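Local coordinates for protein beta-1,4-galactanase (PDB 1HJU) that hydrolyses the beta-1,4-galactosidic linkages of type I arabinogalactans as a TIM-barrel glycoside hydrolase of family 53, at residues I241-T246 against V291-W296. Residues are numbered along the deposited sequence; the frame is centred on the assembly and turned at random.
Sequences IAVVET and VGLFYW
E245 and W296 lie side by side at the C-terminal ends of the seventh and eighth strands of a TIM barrel, strands 240-245 and 290-296. The carboxylate of E245, assigned as the nucleophile, sits over one indole face, offset toward the rim. The two planes are 21° apart, and CG of E245 is 3.9 Å from CD1 of W296. OE1 is hydrogen-bonded to OH of Y214 and to N of a bound Tris molecule, probably from the crystallisation liquor; OE2 forms a salt bridge with R45. E135, the assigned proton donor, lies close by.

Y295 faces the other way, toward helix 270-285. Its CG is anti to the backbone N (chi1 -164°), and this brings one ring face under T246 O, 3.5 Å above the ring centre. Its OH is hydrogen-bonded to the backbone O of N313 and the backbone N of W248. Replacing Y295 with alanine would probably leave both without this phenol partner and the T246 carbonyl without the ring beneath it.

On the same side, V243 and L293 point the same way, with CG1 of V243 3.7 Å from CD1 of L293. CD1 of L293 also meets CG2 of T246. The F294 ring turns into the barrel interior, its edge toward V243 O, and packs edge-to-face with Y77.

Backbone hydrogen bonds join the parallel strands, among them V243 N to G292 O. V243 O accepts from F294 N at 2.9 Å. T246 O also accepts from W296 N, in the carbonyl plane, at 3.0 Å, with a nearly straight N-H...O angle of 173°.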
loop_
_atom_site.group_PDB
_atom_site.type_symbol
_atom_site.label_atom_id
_atom_site.label_comp_id
_atom_site.label_asym_id
_atom_site.label_seq_id
_atom_site.Cartn_x
_atom_site.Cartn_y
_atom_site.Cartn_z
ATOM N N ILE A 241 -5.526 8.604 8.496
ATOM C CA ILE A 241 -4.811 8.766 7.240
ATOM C C ILE A 241 -3.421 8.151 7.240
ATOM O O ILE A 241 -2.735 8.135 8.265
ATOM C CB ILE A 241 -4.695 10.258 6.900
ATOM C CG1 ILE A 241 -6.099 10.827 6.673
ATOM C CG2 ILE A 241 -3.791 10.459 5.682
ATOM C CD1 ILE A 241 -6.146 12.335 6.577
ATOM N N ALA A 242 -3.008 7.649 6.080
ATOM C CA ALA A 242 -1.690 7.048 5.956
ATOM C C ALA A 242 -1.129 7.087 4.545
ATOM O O ALA A 242 -1.864 7.005 3.562
ATOM C CB ALA A 242 -1.726 5.601 6.450
ATOM N N VAL A 243 0.186 7.248 4.456
ATOM C CA VAL A 243 0.868 7.216 3.176
ATOM C C VAL A 243 1.218 5.730 3.105
ATOM O O VAL A 243 2.046 5.251 3.880
ATOM C CB VAL A 243 2.144 8.085 3.190
ATOM C CG1 VAL A 243 3.006 7.775 1.978
ATOM C CG2 VAL A 243 1.758 9.561 3.181
ATOM N N VAL A 244 0.559 4.996 2.211
ATOM C CA VAL A 244 0.783 3.551 2.104
ATOM C C VAL A 244 1.814 3.093 1.082
ATOM O O VAL A 244 2.080 1.901 0.956
ATOM C CB VAL A 244 -0.550 2.822 1.843
ATOM C CG1 VAL A 244 -1.518 3.121 2.978
ATOM C CG2 VAL A 244 -1.147 3.270 0.517
ATOM N N GLU A 245 2.394 4.041 0.359
ATOM C CA GLU A 245 3.414 3.739 -0.638
ATOM C C GLU A 245 4.292 4.957 -0.834
ATOM O O GLU A 245 3.786 6.057 -1.019
ATOM C CB GLU A 245 2.788 3.391 -1.998
ATOM C CG GLU A 245 2.298 1.973 -2.135
ATOM C CD GLU A 245 1.899 1.636 -3.562
ATOM O OE1 GLU A 245 2.591 2.088 -4.506
ATOM O OE2 GLU A 245 0.900 0.909 -3.727
ATOM N N THR A 246 5.606 4.762 -0.776
ATOM C CA THR A 246 6.545 5.846 -1.025
ATOM C C THR A 246 7.925 5.258 -1.301
ATOM O O THR A 246 8.206 4.118 -0.922
ATOM C CB THR A 246 6.602 6.850 0.157
ATOM O OG1 THR A 246 7.256 8.051 -0.276
ATOM C CG2 THR A 246 7.362 6.261 1.340
ATOM N N VAL A 291 -1.751 8.440 10.861
ATOM C CA VAL A 291 -1.185 7.343 11.634
ATOM C C VAL A 291 -0.186 6.370 11.006
ATOM O O VAL A 291 0.365 5.530 11.717
ATOM C CB VAL A 291 -2.329 6.501 12.240
ATOM C CG1 VAL A 291 -3.212 7.380 13.118
ATOM C CG2 VAL A 291 -3.165 5.881 11.125
ATOM N N GLY A 292 0.063 6.459 9.703
ATOM C CA GLY A 292 0.996 5.509 9.120
ATOM C C GLY A 292 1.803 5.906 7.902
ATOM O O GLY A 292 1.454 6.834 7.172
ATOM N N LEU A 293 2.894 5.173 7.695
ATOM C CA LEU A 293 3.800 5.377 6.570
ATOM C C LEU A 293 4.341 4.012 6.175
ATOM O O LEU A 293 4.802 3.264 7.034
ATOM C CB LEU A 293 4.969 6.283 6.971
ATOM C CG LEU A 293 6.090 6.455 5.935
ATOM C CD1 LEU A 293 5.522 7.036 4.653
ATOM C CD2 LEU A 293 7.167 7.382 6.484
ATOM N N PHE A 294 4.279 3.691 4.882
ATOM C CA PHE A 294 4.774 2.414 4.374
ATOM C C PHE A 294 5.674 2.631 3.161
ATOM O O PHE A 294 5.265 3.254 2.180
ATOM C CB PHE A 294 3.622 1.496 3.952
ATOM C CG PHE A 294 2.786 0.984 5.096
ATOM C CD1 PHE A 294 1.844 1.805 5.710
ATOM C CD2 PHE A 294 2.929 -0.327 5.548
ATOM C CE1 PHE A 294 1.057 1.330 6.757
ATOM C CE2 PHE A 294 2.148 -0.812 6.596
ATOM C CZ PHE A 294 1.208 0.018 7.201
ATOM N N TYR A 295 6.898 2.118 3.234
ATOM C CA TYR A 295 7.841 2.239 2.129
ATOM C C TYR A 295 7.516 1.086 1.180
ATOM O O TYR A 295 7.260 -0.027 1.632
ATOM C CB TYR A 295 9.275 2.101 2.640
ATOM C CG TYR A 295 10.301 2.579 1.643
ATOM C CD1 TYR A 295 10.720 3.909 1.629
ATOM C CD2 TYR A 295 10.818 1.712 0.680
ATOM C CE1 TYR A 295 11.624 4.366 0.681
ATOM C CE2 TYR A 295 11.727 2.160 -0.276
ATOM C CZ TYR A 295 12.124 3.487 -0.273
ATOM O OH TYR A 295 12.996 3.943 -1.237
ATOM N N TRP A 296 7.521 1.331 -0.125
ATOM C CA TRP A 296 7.186 0.251 -1.051
ATOM C C TRP A 296 8.357 -0.597 -1.544
ATOM O O TRP A 296 9.279 -0.087 -2.183
ATOM C CB TRP A 296 6.428 0.800 -2.271
ATOM C CG TRP A 296 5.740 -0.278 -3.064
ATOM C CD1 TRP A 296 4.701 -1.060 -2.646
ATOM C CD2 TRP A 296 6.054 -0.710 -4.400
ATOM N NE1 TRP A 296 4.346 -1.951 -3.634
ATOM C CE2 TRP A 296 5.159 -1.760 -4.720
ATOM C CE3 TRP A 296 7.004 -0.315 -5.357
ATOM C CZ2 TRP A 296 5.183 -2.420 -5.961
ATOM C CZ3 TRP A 296 7.030 -0.973 -6.594
ATOM C CH2 TRP A 296 6.122 -2.016 -6.881
#